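Local coordinates for protein CrRbcX-IIa (Chlamydomonas reinhardtii, PDB 5BS1) that probably acts as a homodimeric, all-helical chaperone of the RbcX family that assists assembly of the large subunits of Rubisco, at residues Leu21-Phe25 and Tyr93-Trp99; Ala29-Val33 and Arg85-Arg90; Val33-Gln38 and Ala51-Met56. One frame throughout, in Å; residues are numbered along the deposited sequence. Where two conformers were deposited one is given.

Contact 1 of 3, residues Leu21-Phe25 and Tyr93-Trp99; sequences LRSLF and YLDEFEW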
ATOM      1  N   LEU A  21       0.280   1.678   4.674  1.00  8.74           N
ATOM      2  CA  LEU A  21      -0.171   3.089   4.620  1.00  8.77           C
ATOM      3  C   LEU A  21       0.514   3.901   5.717  1.00  8.67           C
ATOM      4  O   LEU A  21       0.944   5.031   5.478  1.00  8.59           O
ATOM      5  CB  LEU A  21      -1.685   3.228   4.756  1.00  9.60           C
ATOM      6  CG  LEU A  21      -2.502   2.816   3.535  1.00 10.25           C
ATOM      7  CD1 LEU A  21      -3.947   2.719   3.918  1.00 11.21           C
ATOM      8  CD2 LEU A  21      -2.299   3.756   2.365  1.00 10.78           C
ATOM      9  N   ARG A  22       0.655   3.323   6.906  1.00  8.18           N
ATOM     10  CA  ARG A  22       1.327   4.027   7.991  1.00  8.51           C
ATOM     11  C   ARG A  22       2.739   4.397   7.599  1.00  8.72           C
ATOM     12  O   ARG A  22       3.206   5.505   7.897  1.00  8.70           O
ATOM     13  CB  ARG A  22       1.302   3.172   9.277  1.00  8.98           C
ATOM     14  CG  ARG A  22      -0.101   3.116   9.914  1.00  9.67           C
ATOM     15  CD  ARG A  22      -0.087   2.822  11.403  1.00 10.66           C
ATOM     16  NE  ARG A  22       0.757   3.834  11.998  1.00 11.13           N
ATOM     17  CZ  ARG A  22       1.850   3.646  12.723  1.00 11.53           C
ATOM     18  NH1 ARG A  22       2.596   4.713  12.999  1.00 11.54           N
ATOM     19  NH2 ARG A  22       2.164   2.450  13.226  1.00 12.27           N
ATOM     20  N   SER A  23       3.447   3.472   6.961  1.00  8.98           N
ATOM     21  CA  SER A  23       4.818   3.759   6.482  1.00 10.26           C
ATOM     22  C   SER A  23       4.799   4.826   5.411  1.00  9.68           C
ATOM     23  O   SER A  23       5.625   5.753   5.394  1.00  9.36           O
ATOM     24  CB  SER A  23       5.530   2.522   5.940  1.00 12.36           C
ATOM     25  OG  SER A  23       5.850   1.634   6.979  1.00 16.14           O
ATOM     26  N   LEU A  24       3.844   4.726   4.490  1.00  9.60           N
ATOM     27  CA  LEU A  24       3.684   5.765   3.465  1.00  9.31           C
ATOM     28  C   LEU A  24       3.469   7.149   4.091  1.00  9.00           C
ATOM     29  O   LEU A  24       4.075   8.143   3.679  1.00  9.63           O
ATOM     30  CB  LEU A  24       2.531   5.411   2.526  1.00  9.69           C
ATOM     31  CG  LEU A  24       2.190   6.457   1.465  1.00  9.87           C
ATOM     32  CD1 LEU A  24       3.343   6.670   0.502  1.00 10.33           C
ATOM     33  CD2 LEU A  24       0.912   6.122   0.717  1.00  9.46           C
ATOM     34  N   PHE A  25       2.617   7.237   5.102  1.00  8.57           N
ATOM     35  CA  PHE A  25       2.296   8.496   5.746  1.00  8.18           C
ATOM     36  C   PHE A  25       3.504   9.073   6.460  1.00  8.36           C
ATOM     37  O   PHE A  25       3.710  10.285   6.470  1.00  8.04           O
ATOM     38  CB  PHE A  25       1.095   8.358   6.684  1.00  8.43           C
ATOM     39  CG  PHE A  25      -0.196   7.884   6.016  1.00  9.11           C
ATOM     40  CD1 PHE A  25      -0.419   7.976   4.640  1.00  9.34           C
ATOM     41  CD2 PHE A  25      -1.213   7.407   6.810  1.00  9.57           C
ATOM     42  CE1 PHE A  25      -1.620   7.542   4.073  1.00 10.43           C
ATOM     43  CE2 PHE A  25      -2.399   6.963   6.248  1.00 10.31           C
ATOM     44  CZ  PHE A  25      -2.612   7.054   4.884  1.00  9.91           C
ATOM     45  N   TYR A  93      -1.938  14.088   8.601  1.00  7.87           N
ATOM     46  CA  TYR A  93      -2.099  13.604   7.227  1.00  7.92           C
ATOM     47  C   TYR A  93      -3.229  12.582   7.137  1.00  8.13           C
ATOM     48  O   TYR A  93      -3.841  12.445   6.090  1.00  8.54           O
ATOM     49  CB  TYR A  93      -0.787  13.046   6.638  1.00  8.18           C
ATOM     50  CG  TYR A  93      -0.886  12.773   5.184  1.00  8.51           C
ATOM     51  CD1 TYR A  93      -0.841  11.476   4.690  1.00  8.52           C
ATOM     52  CD2 TYR A  93      -1.078  13.809   4.290  1.00  9.09           C
ATOM     53  CE1 TYR A  93      -0.920  11.215   3.342  1.00  9.04           C
ATOM     54  CE2 TYR A  93      -1.207  13.562   2.935  1.00  9.21           C
ATOM     55  CZ  TYR A  93      -1.143  12.270   2.471  1.00  9.79           C
ATOM     56  OH  TYR A  93      -1.315  12.031   1.114  1.00 10.84           O
ATOM     57  N   LEU A  94      -3.549  11.927   8.239  1.00  8.56           N
ATOM     58  CA  LEU A  94      -4.672  10.995   8.266  1.00  9.25           C
ATOM     59  C   LEU A  94      -5.961  11.621   7.791  1.00  9.48           C
ATOM     60  O   LEU A  94      -6.789  10.934   7.180  1.00 10.56           O
ATOM     61  CB  LEU A  94      -4.892  10.422   9.668  1.00  9.81           C
ATOM     62  CG  LEU A  94      -3.739   9.629  10.259  1.00  9.81           C
ATOM     63  CD1 LEU A  94      -3.987   9.340  11.726  1.00 10.17           C
ATOM     64  CD2 LEU A  94      -3.548   8.364   9.436  1.00 10.87           C
ATOM     65  N   ASP A  95      -6.157  12.891   8.097  1.00  9.26           N
ATOM     66  CA  ASP A  95      -7.387  13.565   7.735  1.00  9.70           C
ATOM     67  C   ASP A  95      -7.290  14.304   6.386  1.00 10.03           C
ATOM     68  O   ASP A  95      -8.318  14.693   5.859  1.00 11.42           O
ATOM     69  CB  ASP A  95      -7.785  14.515   8.830  1.00 10.89           C
ATOM     70  CG  ASP A  95      -8.203  13.796  10.094  1.00 11.78           C
ATOM     71  OD1 ASP A  95      -8.674  12.654  10.021  1.00 13.18           O
ATOM     72  OD2 ASP A  95      -8.037  14.403  11.152  1.00 15.27           O
ATOM     73  N   GLU A  96      -6.087  14.428   5.843  0.50 10.05           N
ATOM     74  CA  GLU A  96      -5.847  15.022   4.515  0.50 10.23           C
ATOM     75  C   GLU A  96      -5.971  13.980   3.417  0.50  9.88           C
ATOM     76  O   GLU A  96      -6.458  14.257   2.311  0.50  9.70           O
ATOM     77  CB  GLU A  96      -4.445  15.634   4.470  0.50 11.04           C
ATOM     78  CG  GLU A  96      -4.251  16.720   5.518  0.50 11.65           C
ATOM     79  CD  GLU A  96      -2.788  17.059   5.746  0.50 12.62           C
ATOM     80  OE1 GLU A  96      -1.997  17.049   4.764  0.50 14.89           O
ATOM     81  OE2 GLU A  96      -2.431  17.319   6.912  0.50 12.62           O
ATOM     82  N   PHE A  97      -5.529  12.764   3.722  1.00  9.42           N
ATOM     83  CA  PHE A  97      -5.470  11.684   2.728  1.00  8.93           C
ATOM     84  C   PHE A  97      -6.871  11.379   2.226  1.00  8.50           C
ATOM     85  O   PHE A  97      -7.823  11.267   2.993  1.00  8.44           O
ATOM     86  CB  PHE A  97      -4.859  10.439   3.368  1.00  8.38           C
ATOM     87  CG  PHE A  97      -4.618   9.285   2.433  1.00  8.48           C
ATOM     88  CD1 PHE A  97      -3.598   9.324   1.489  1.00  8.17           C
ATOM     89  CD2 PHE A  97      -5.355   8.117   2.539  1.00  8.05           C
ATOM     90  CE1 PHE A  97      -3.338   8.254   0.682  1.00  8.66           C
ATOM     91  CE2 PHE A  97      -5.109   7.054   1.723  1.00  7.89           C
ATOM     92  CZ  PHE A  97      -4.111   7.117   0.765  1.00  8.01           C
ATOM     93  N   GLU A  98      -6.985  11.255   0.914  1.00  9.20           N
ATOM     94  CA  GLU A  98      -8.305  11.055   0.284  1.00 10.17           C
ATOM     95  C   GLU A  98      -8.622   9.553   0.219  1.00  8.89           C
ATOM     96  O   GLU A  98      -8.412   8.885  -0.780  1.00  7.74           O
ATOM     97  CB  GLU A  98      -8.334  11.728  -1.084  1.00 11.71           C
ATOM     98  CG  GLU A  98      -8.188  13.232  -0.912  1.00 13.91           C
ATOM     99  CD  GLU A  98      -8.083  14.007  -2.205  1.00 18.49           C
ATOM    100  OE1 GLU A  98      -8.772  13.638  -3.135  1.00 23.90           O
ATOM    101  OE2 GLU A  98      -7.360  15.022  -2.261  1.00 22.35           O
ATOM    102  N   TRP A  99      -9.148   9.046   1.313  1.00  8.73           N
ATOM    103  CA  TRP A  99      -9.402   7.625   1.500  1.00  8.52           C
ATOM    104  C   TRP A  99     -10.350   7.074   0.471  1.00  8.71           C
ATOM    105  O   TRP A  99     -10.088   6.029  -0.114  1.00  8.14           O
ATOM    106  CB  TRP A  99     -10.008   7.379   2.902  1.00  9.09           C
ATOM    107  CG  TRP A  99      -9.066   7.709   4.001  1.00  9.35           C
ATOM    108  CD1 TRP A  99      -8.989   8.893   4.696  1.00  9.70           C
ATOM    109  CD2 TRP A  99      -8.058   6.855   4.550  1.00  9.93           C
ATOM    110  NE1 TRP A  99      -7.970   8.829   5.606  1.00 10.39           N
ATOM    111  CE2 TRP A  99      -7.405   7.585   5.570  1.00 10.39           C
ATOM    112  CE3 TRP A  99      -7.653   5.556   4.287  1.00 10.23           C
ATOM    113  CZ2 TRP A  99      -6.354   7.053   6.300  1.00 10.90           C
ATOM    114  CZ3 TRP A  99      -6.586   5.021   5.027  1.00 11.01           C
ATOM    115  CH2 TRP A  99      -5.971   5.771   6.019  1.00 10.23           C
TER
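Phe25 drives its ring into an aromatic cluster with Tyr93, Phe97 and Trp99. Two of its ring pairs are edge-to-face. The edge of Tyr93 turns toward the face of Phe25 in an offset version, planes at 73° and centroids 5.3 Å apart. Phe25 presents its own edge to Phe97, with CE1 of Phe25 over the centre of the Phe97 ring, 3.7 Å from CD1 of Phe97. Trp99 CH2 lies at the rim of the Phe25 ring, near its plane, and CG of Phe25 anti to the carbonyl carbon (chi1 -59°) carries the ring out to these partners. The cluster belongs to the RbcX helical fold: it fastens helix 13-38 to the end of helix 80-96 and to the bend that leads into helix 99-121, beside the second subunit, whose Met103 packs on Trp99. Leu94 CD2 meets CD2 of Phe25 at 3.6 Å, while Leu21 spreads its methyls, CD1 reaching Trp99 CZ3 at 3.7 Å and CD2 reaching Phe97 CZ. Within the bend, Trp99 NE1 donates to Leu94 O at 2.9 Å, with an N-H...O angle of 168° and close to the indole plane, which helps to fix the turn of the indole.

Contact 2 of 3, residues Ala29-Val33 and Arg85-Arg90; sequences AARVV and RLMEVR
Ala29 touches down first, its CB resting on the backbone of the opposing helix 3.6 Å from Arg90 N, Val89 CG1 equally near and Arg90 CB beside it. So small a residue lets the backbones close to 5.0 Å between Ala29 CA and Arg90 CA, with the short-segment axes 9.0 Å apart and 116° between their directions. At Ala30 the backbone does the touching: Leu86 CD2 lies 3.5 Å from CA of Ala30. Val32 CG1 meets Val89 CG1 at the margin. Val33 then sends CG2, anti to the carbonyl carbon, among three side chains, 3.8 Å from Arg85 CG and 3.9 Å from both Leu86 CD2 and Val89 CG2. Arg85 bends at chi2 (63°); Val89 CG2 lies over one face of its guanidinium group, near the centre, while NH1 forms a salt bridge to Glu88 OE1 at 2.9 Å and NH2 a hydrogen bond to Gln36 OE1. An alanine here would probably leave Glu88 and Gln36 without this mate and uncover one flank of the Val33 methyl. Around this crossing of helices 13-38 and 80-96, Leu86 also packs on Trp71, Met72 and Val75 of helix 69-78, and Leu59 of helix 46-59 covers Ala30.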
ATOM      1  N   ALA A  29       5.117  12.602   5.462  1.00 10.09           N
ATOM      2  CA  ALA A  29       5.403  13.590   6.503  1.00  9.65           C
ATOM      3  C   ALA A  29       6.849  14.071   6.400  1.00  9.45           C
ATOM      4  O   ALA A  29       7.128  15.267   6.546  1.00  9.35           O
ATOM      5  CB  ALA A  29       5.125  13.046   7.905  1.00 10.31           C
ATOM      6  N   ALA A  30       7.776  13.144   6.256  1.00  9.31           N
ATOM      7  CA  ALA A  30       9.187  13.482   6.151  1.00  9.63           C
ATOM      8  C   ALA A  30       9.447  14.408   4.972  1.00 10.52           C
ATOM      9  O   ALA A  30      10.225  15.382   5.094  1.00  9.98           O
ATOM     10  CB  ALA A  30      10.047  12.230   6.011  1.00  9.58           C
ATOM     11  N   ARG A  31       8.833  14.107   3.823  0.50 10.64           N
ATOM     12  CA  ARG A  31       8.974  14.978   2.658  0.50 11.70           C
ATOM     13  C   ARG A  31       8.408  16.345   2.905  0.50 11.20           C
ATOM     14  O   ARG A  31       9.022  17.338   2.517  0.50 11.38           O
ATOM     15  CB  ARG A  31       8.307  14.388   1.424  0.50 12.69           C
ATOM     16  CG  ARG A  31       9.010  13.193   0.844  0.50 14.09           C
ATOM     17  CD  ARG A  31       8.368  12.875  -0.506  0.50 14.68           C
ATOM     18  NE  ARG A  31       8.826  13.806  -1.560  0.50 14.58           N
ATOM     19  CZ  ARG A  31       8.066  14.351  -2.513  0.50 15.47           C
ATOM     20  NH1 ARG A  31       8.632  15.152  -3.413  0.50 15.29           N
ATOM     21  NH2 ARG A  31       6.762  14.131  -2.577  0.50 15.39           N
ATOM     22  N   VAL A  32       7.246  16.418   3.545  1.00 11.10           N
ATOM     23  CA  VAL A  32       6.610  17.691   3.895  1.00 11.51           C
ATOM     24  C   VAL A  32       7.510  18.526   4.778  1.00 11.22           C
ATOM     25  O   VAL A  32       7.740  19.705   4.507  1.00 12.30           O
ATOM     26  CB  VAL A  32       5.239  17.476   4.594  1.00 11.77           C
ATOM     27  CG1 VAL A  32       4.731  18.742   5.288  1.00 12.72           C
ATOM     28  CG2 VAL A  32       4.213  16.983   3.598  1.00 12.98           C
ATOM     29  N   VAL A  33       8.044  17.912   5.818  1.00 10.37           N
ATOM     30  CA  VAL A  33       8.882  18.613   6.765  1.00 10.44           C
ATOM     31  C   VAL A  33      10.183  19.044   6.101  1.00 10.66           C
ATOM     32  O   VAL A  33      10.656  20.135   6.351  1.00 11.51           O
ATOM     33  CB  VAL A  33       9.093  17.762   8.041  1.00 10.49           C
ATOM     34  CG1 VAL A  33      10.153  18.358   8.969  1.00 10.63           C
ATOM     35  CG2 VAL A  33       7.767  17.647   8.800  1.00 10.10           C
ATOM     36  N   ARG A  85       7.675  16.967  15.358  1.00  9.36           N
ATOM     37  CA  ARG A  85       7.106  17.557  14.176  1.00  9.25           C
ATOM     38  C   ARG A  85       6.671  16.506  13.137  1.00  8.87           C
ATOM     39  O   ARG A  85       5.593  16.616  12.568  1.00  8.51           O
ATOM     40  CB  ARG A  85       8.100  18.535  13.538  1.00  9.82           C
ATOM     41  CG  ARG A  85       7.593  19.193  12.273  1.00 11.14           C
ATOM     42  CD  ARG A  85       6.374  20.055  12.504  1.00 12.73           C
ATOM     43  NE  ARG A  85       5.944  20.689  11.260  1.00 13.68           N
ATOM     44  CZ  ARG A  85       4.695  21.014  10.967  1.00 15.25           C
ATOM     45  NH1 ARG A  85       3.720  20.816  11.847  1.00 16.86           N
ATOM     46  NH2 ARG A  85       4.401  21.535   9.782  1.00 16.71           N
ATOM     47  N   LEU A  86       7.510  15.510  12.918  1.00  8.65           N
ATOM     48  CA  LEU A  86       7.201  14.441  11.955  1.00  8.55           C
ATOM     49  C   LEU A  86       5.958  13.681  12.432  1.00  8.74           C
ATOM     50  O   LEU A  86       5.121  13.322  11.619  1.00  8.54           O
ATOM     51  CB  LEU A  86       8.370  13.497  11.821  1.00  8.83           C
ATOM     52  CG  LEU A  86       9.592  14.050  11.094  1.00  9.31           C
ATOM     53  CD1 LEU A  86      10.805  13.171  11.351  1.00 10.00           C
ATOM     54  CD2 LEU A  86       9.312  14.194   9.602  1.00 10.07           C
HETATM   55  N   MSE A  87       5.879  13.432  13.738  1.00  9.44           N
HETATM   56  CA  MSE A  87       4.701  12.752  14.339  1.00 10.18           C
HETATM   57  C   MSE A  87       3.439  13.548  14.141  1.00 10.08           C
HETATM   58  O   MSE A  87       2.414  12.996  13.782  1.00  8.48           O
HETATM   59  CB  MSE A  87       4.947  12.492  15.822  1.00 12.56           C
HETATM   60  CG  MSE A  87       5.814  11.255  15.898  1.00 14.15           C
HETATM   61 SE   MSE A  87       6.065  10.476  17.686  1.00 23.07          SE
HETATM   62  CE  MSE A  87       7.353  11.881  17.923  1.00 17.38           C
ATOM     63  N   GLU A  88       3.507  14.862  14.365  1.00  9.73           N
ATOM     64  CA  GLU A  88       2.367  15.749  14.198  1.00 10.99           C
ATOM     65  C   GLU A  88       1.873  15.681  12.745  1.00  9.49           C
ATOM     66  O   GLU A  88       0.673  15.602  12.484  1.00  8.92           O
ATOM     67  CB  GLU A  88       2.786  17.187  14.591  1.00 13.83           C
ATOM     68  CG  GLU A  88       1.824  18.321  14.269  1.00 17.90           C
ATOM     69  CD  GLU A  88       2.325  19.684  14.794  1.00 21.94           C
ATOM     70  OE1 GLU A  88       3.534  20.021  14.660  1.00 23.16           O
ATOM     71  OE2 GLU A  88       1.509  20.432  15.370  1.00 28.46           O
ATOM     72  N   VAL A  89       2.812  15.801  11.814  1.00  9.31           N
ATOM     73  CA  VAL A  89       2.467  15.874  10.394  1.00  8.77           C
ATOM     74  C   VAL A  89       1.856  14.544   9.920  1.00  8.76           C
ATOM     75  O   VAL A  89       0.863  14.538   9.186  1.00  8.30           O
ATOM     76  CB  VAL A  89       3.673  16.333   9.548  1.00  9.61           C
ATOM     77  CG1 VAL A  89       3.391  16.224   8.059  1.00  9.71           C
ATOM     78  CG2 VAL A  89       4.034  17.773   9.894  1.00  9.81           C
ATOM     79  N   ARG A  90       2.437  13.422  10.303  1.00  8.74           N
ATOM     80  CA  ARG A  90       1.908  12.139   9.835  1.00  8.36           C
ATOM     81  C   ARG A  90       0.525  11.849  10.426  1.00  8.76           C
ATOM     82  O   ARG A  90      -0.298  11.215   9.776  1.00  9.54           O
ATOM     83  CB  ARG A  90       2.875  10.974  10.055  1.00  8.19           C
ATOM     84  CG  ARG A  90       2.947  10.451  11.483  1.00  8.52           C
ATOM     85  CD  ARG A  90       3.946   9.323  11.594  1.00  8.98           C
ATOM     86  NE  ARG A  90       4.015   8.789  12.942  1.00  8.53           N
ATOM     87  CZ  ARG A  90       4.617   7.645  13.282  1.00  9.08           C
ATOM     88  NH1 ARG A  90       5.221   6.901  12.379  1.00 10.04           N
ATOM     89  NH2 ARG A  90       4.645   7.254  14.555  1.00  9.71           N
TER

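Contact 3 of 3, residues Val33-Gln38 and Ala51-Met56; sequences VLEQLQ and AYLDLM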
ATOM      1  N   VAL A  33       8.044  17.912   5.818  1.00 10.37           N
ATOM      2  CA  VAL A  33       8.882  18.613   6.765  1.00 10.44           C
ATOM      3  C   VAL A  33      10.183  19.044   6.101  1.00 10.66           C
ATOM      4  O   VAL A  33      10.656  20.135   6.351  1.00 11.51           O
ATOM      5  CB  VAL A  33       9.093  17.762   8.041  1.00 10.49           C
ATOM      6  CG1 VAL A  33      10.153  18.358   8.969  1.00 10.63           C
ATOM      7  CG2 VAL A  33       7.767  17.647   8.800  1.00 10.10           C
ATOM      8  N   LEU A  34      10.777  18.195   5.276  1.00 10.58           N
ATOM      9  CA  LEU A  34      12.023  18.587   4.611  1.00 11.40           C
ATOM     10  C   LEU A  34      11.809  19.844   3.773  1.00 12.08           C
ATOM     11  O   LEU A  34      12.653  20.747   3.780  1.00 12.18           O
ATOM     12  CB  LEU A  34      12.582  17.470   3.744  1.00 12.49           C
ATOM     13  CG  LEU A  34      13.998  17.668   3.176  1.00 13.86           C
ATOM     14  CD1 LEU A  34      15.037  17.809   4.274  1.00 14.52           C
ATOM     15  CD2 LEU A  34      14.338  16.476   2.303  1.00 14.72           C
ATOM     16  N   GLU A  35      10.702  19.910   3.050  1.00 12.15           N
ATOM     17  CA  GLU A  35      10.410  21.054   2.193  1.00 14.73           C
ATOM     18  C   GLU A  35      10.243  22.304   3.045  1.00 14.57           C
ATOM     19  O   GLU A  35      10.721  23.393   2.686  1.00 15.73           O
ATOM     20  CB  GLU A  35       9.140  20.780   1.377  1.00 17.34           C
ATOM     21  CG  GLU A  35       8.721  21.870   0.403  1.00 21.83           C
ATOM     22  CD  GLU A  35       7.530  21.462  -0.468  1.00 26.74           C
ATOM     23  OE1 GLU A  35       6.377  21.771  -0.120  1.00 34.55           O
ATOM     24  OE2 GLU A  35       7.728  20.803  -1.513  1.00 32.74           O
ATOM     25  N   GLN A  36       9.557  22.147   4.169  1.00 13.95           N
ATOM     26  CA  GLN A  36       9.326  23.258   5.086  1.00 15.93           C
ATOM     27  C   GLN A  36      10.617  23.795   5.668  1.00 16.10           C
ATOM     28  O   GLN A  36      10.731  24.999   5.888  1.00 17.61           O
ATOM     29  CB  GLN A  36       8.359  22.829   6.183  1.00 16.18           C
ATOM     30  CG  GLN A  36       6.946  22.693   5.642  1.00 17.40           C
ATOM     31  CD  GLN A  36       5.976  22.127   6.658  1.00 18.78           C
ATOM     32  OE1 GLN A  36       6.369  21.607   7.698  1.00 18.64           O
ATOM     33  NE2 GLN A  36       4.685  22.219   6.349  1.00 19.98           N
ATOM     34  N   LEU A  37      11.580  22.913   5.921  1.00 15.74           N
ATOM     35  CA  LEU A  37      12.845  23.307   6.529  1.00 17.04           C
ATOM     36  C   LEU A  37      13.760  24.038   5.569  1.00 19.96           C
ATOM     37  O   LEU A  37      14.709  24.687   6.008  1.00 20.83           O
ATOM     38  CB  LEU A  37      13.575  22.095   7.119  1.00 16.33           C
ATOM     39  CG  LEU A  37      12.926  21.505   8.361  1.00 16.36           C
ATOM     40  CD1 LEU A  37      13.519  20.162   8.720  1.00 16.91           C
ATOM     41  CD2 LEU A  37      13.054  22.454   9.540  1.00 17.43           C
ATOM     42  N   GLN A  38      13.509  23.899   4.279  1.00 24.63           N
ATOM     43  CA  GLN A  38      14.274  24.645   3.282  1.00 28.47           C
ATOM     44  C   GLN A  38      13.571  25.943   2.842  1.00 31.23           C
ATOM     45  O   GLN A  38      14.217  26.872   2.363  1.00 34.16           O
ATOM     46  CB  GLN A  38      14.518  23.746   2.092  1.00 31.10           C
ATOM     47  CG  GLN A  38      15.380  22.580   2.452  1.00 31.85           C
ATOM     48  CD  GLN A  38      15.581  21.673   1.275  1.00 34.82           C
ATOM     49  OE1 GLN A  38      14.830  20.716   1.073  1.00 36.52           O
ATOM     50  NE2 GLN A  38      16.580  21.988   0.462  1.00 34.86           N
ATOM     51  N   ALA A  51      17.733  20.429  12.501  1.00 12.96           N
ATOM     52  CA  ALA A  51      16.629  19.542  12.118  1.00 11.41           C
ATOM     53  C   ALA A  51      16.746  19.183  10.638  1.00 11.34           C
ATOM     54  O   ALA A  51      16.548  18.040  10.270  1.00 11.53           O
ATOM     55  CB  ALA A  51      15.296  20.210  12.421  1.00 11.64           C
ATOM     56  N   TYR A  52      17.087  20.170   9.802  1.00 10.90           N
ATOM     57  CA  TYR A  52      17.324  19.925   8.377  1.00 10.87           C
ATOM     58  C   TYR A  52      18.457  18.919   8.209  1.00 11.18           C
ATOM     59  O   TYR A  52      18.342  17.967   7.445  1.00 11.20           O
ATOM     60  CB  TYR A  52      17.657  21.230   7.653  1.00 11.47           C
ATOM     61  CG  TYR A  52      18.178  21.049   6.269  1.00 11.76           C
ATOM     62  CD1 TYR A  52      17.347  20.750   5.225  1.00 12.00           C
ATOM     63  CD2 TYR A  52      19.562  21.145   6.004  1.00 12.71           C
ATOM     64  CE1 TYR A  52      17.851  20.560   3.942  1.00 12.44           C
ATOM     65  CE2 TYR A  52      20.064  20.968   4.725  1.00 13.27           C
ATOM     66  CZ  TYR A  52      19.212  20.689   3.698  1.00 13.29           C
ATOM     67  OH  TYR A  52      19.694  20.505   2.401  1.00 14.61           O
ATOM     68  N   LEU A  53      19.580  19.142   8.892  1.00 11.21           N
ATOM     69  CA  LEU A  53      20.737  18.262   8.736  1.00 11.44           C
ATOM     70  C   LEU A  53      20.379  16.833   9.133  1.00 11.53           C
ATOM     71  O   LEU A  53      20.703  15.902   8.424  1.00 11.91           O
ATOM     72  CB  LEU A  53      21.919  18.756   9.554  1.00 11.72           C
ATOM     73  CG  LEU A  53      22.548  20.105   9.186  1.00 12.21           C
ATOM     74  CD1 LEU A  53      23.600  20.517  10.198  1.00 13.05           C
ATOM     75  CD2 LEU A  53      23.155  20.053   7.794  1.00 12.10           C
ATOM     76  N   ASP A  54      19.646  16.700  10.238  1.00 12.00           N
ATOM     77  CA  ASP A  54      19.298  15.371  10.758  1.00 13.17           C
ATOM     78  C   ASP A  54      18.287  14.683   9.838  1.00 12.73           C
ATOM     79  O   ASP A  54      18.390  13.482   9.574  1.00 13.28           O
ATOM     80  CB  ASP A  54      18.716  15.476  12.165  1.00 13.88           C
ATOM     81  CG  ASP A  54      19.740  15.885  13.221  1.00 15.10           C
ATOM     82  OD1 ASP A  54      20.952  15.726  12.991  1.00 17.37           O
ATOM     83  OD2 ASP A  54      19.357  16.400  14.290  1.00 15.98           O
ATOM     84  N   LEU A  55      17.324  15.436   9.323  1.00 12.12           N
ATOM     85  CA  LEU A  55      16.311  14.855   8.457  1.00 12.71           C
ATOM     86  C   LEU A  55      16.932  14.369   7.168  1.00 14.67           C
ATOM     87  O   LEU A  55      16.595  13.276   6.707  1.00 15.64           O
ATOM     88  CB  LEU A  55      15.168  15.823   8.183  1.00 12.38           C
ATOM     89  CG  LEU A  55      13.959  15.236   7.437  1.00 12.21           C
ATOM     90  CD1 LEU A  55      13.415  13.944   8.073  1.00 12.23           C
ATOM     91  CD2 LEU A  55      12.862  16.253   7.334  1.00 13.27           C
HETATM   92  N   MSE A  56      17.894  15.142   6.644  1.00 14.36           N
HETATM   93  CA  MSE A  56      18.615  14.700   5.444  1.00 17.00           C
HETATM   94  C   MSE A  56      19.296  13.353   5.746  1.00 18.71           C
HETATM   95  O   MSE A  56      19.242  12.453   4.917  1.00 23.19           O
HETATM   96  CB  MSE A  56      19.632  15.771   5.022  1.00 16.66           C
HETATM   97  CG  MSE A  56      19.095  17.065   4.419  1.00 17.30           C
HETATM   98 SE   MSE A  56      18.405  16.893   2.603  1.00 21.30          SE
HETATM   99  CE  MSE A  56      20.186  16.959   1.731  1.00 18.18           C
TER
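Leu34, Leu37 and Gln38 face Tyr52, Leu55 and Met56 in a partly buried, mainly apolar helix-helix contact at the outer end of helix 13-38, the centre of the contact lying about 17 Å from the centre of the chain. The two short segments run roughly antiparallel, at 146°, with their axes 9.8 Å apart. Leu55 does the inner work. With CG anti to the backbone N (chi1 -172°), it pushes CD2 against the other helix, 3.5 Å from Leu34 N and 3.8 Å from Leu34 CB; Val33 CG1 and, more loosely, Leu37 CD1 close on the same methyl. Leu37 answers from its own helix, laying CD1 along the opposite backbone 3.7 Å from Tyr52 N, with CB of Ala51 alongside.

These segments belong to helix 13-38 and helix 46-59, consecutive along the chain, so the pair forms a helical hairpin within the RbcX fold. The loop between them includes residues 40-44, which are not modelled, and the packing described here joins the last turns of the first arm to the middle of the second.

Toward solvent the contact changes character. Gln38 crosses the Tyr52 ring at a slant, CG 3.5 Å from Tyr52 CE1, its amide plane turned 43° from the ring. This is van der Waals packing of the aliphatic part and amide, with no hydrogen bond to the phenol. Leu37 CB comes to the edge of the same ring, while Met56 CG, from Tyr52's own helix, lies over one face near the rim. Met56, present as selenomethionine, is folded at chi2 and chi3, and its SE sits 3.9 Å from Leu34 CD1. That methyl also reaches Tyr52 CD1.

How the contacts relate
Helix 13-38 takes part in all three contacts, meeting helix 80-96 in contacts 1 and 2 and helix 46-59 in contact 3. The first two are buried and border the second subunit; contact 3 is only partly buried and touches no other chain of the assembly. Chemistry follows place: aromatic rings at the dimer-facing bend, small and branched aliphatics at the steep crossing, and at the periphery leucines mixed with a tyrosine, a glutamine and a selenomethionine. Contacts 2 and 3 share Val33 and are further joined by a probable hydrogen bond from Arg85 NH2 to Gln36 OE1. Contacts 1 and 2 meet where Phe25 O packs on Arg90 CB, whereas contacts 1 and 3 do not touch.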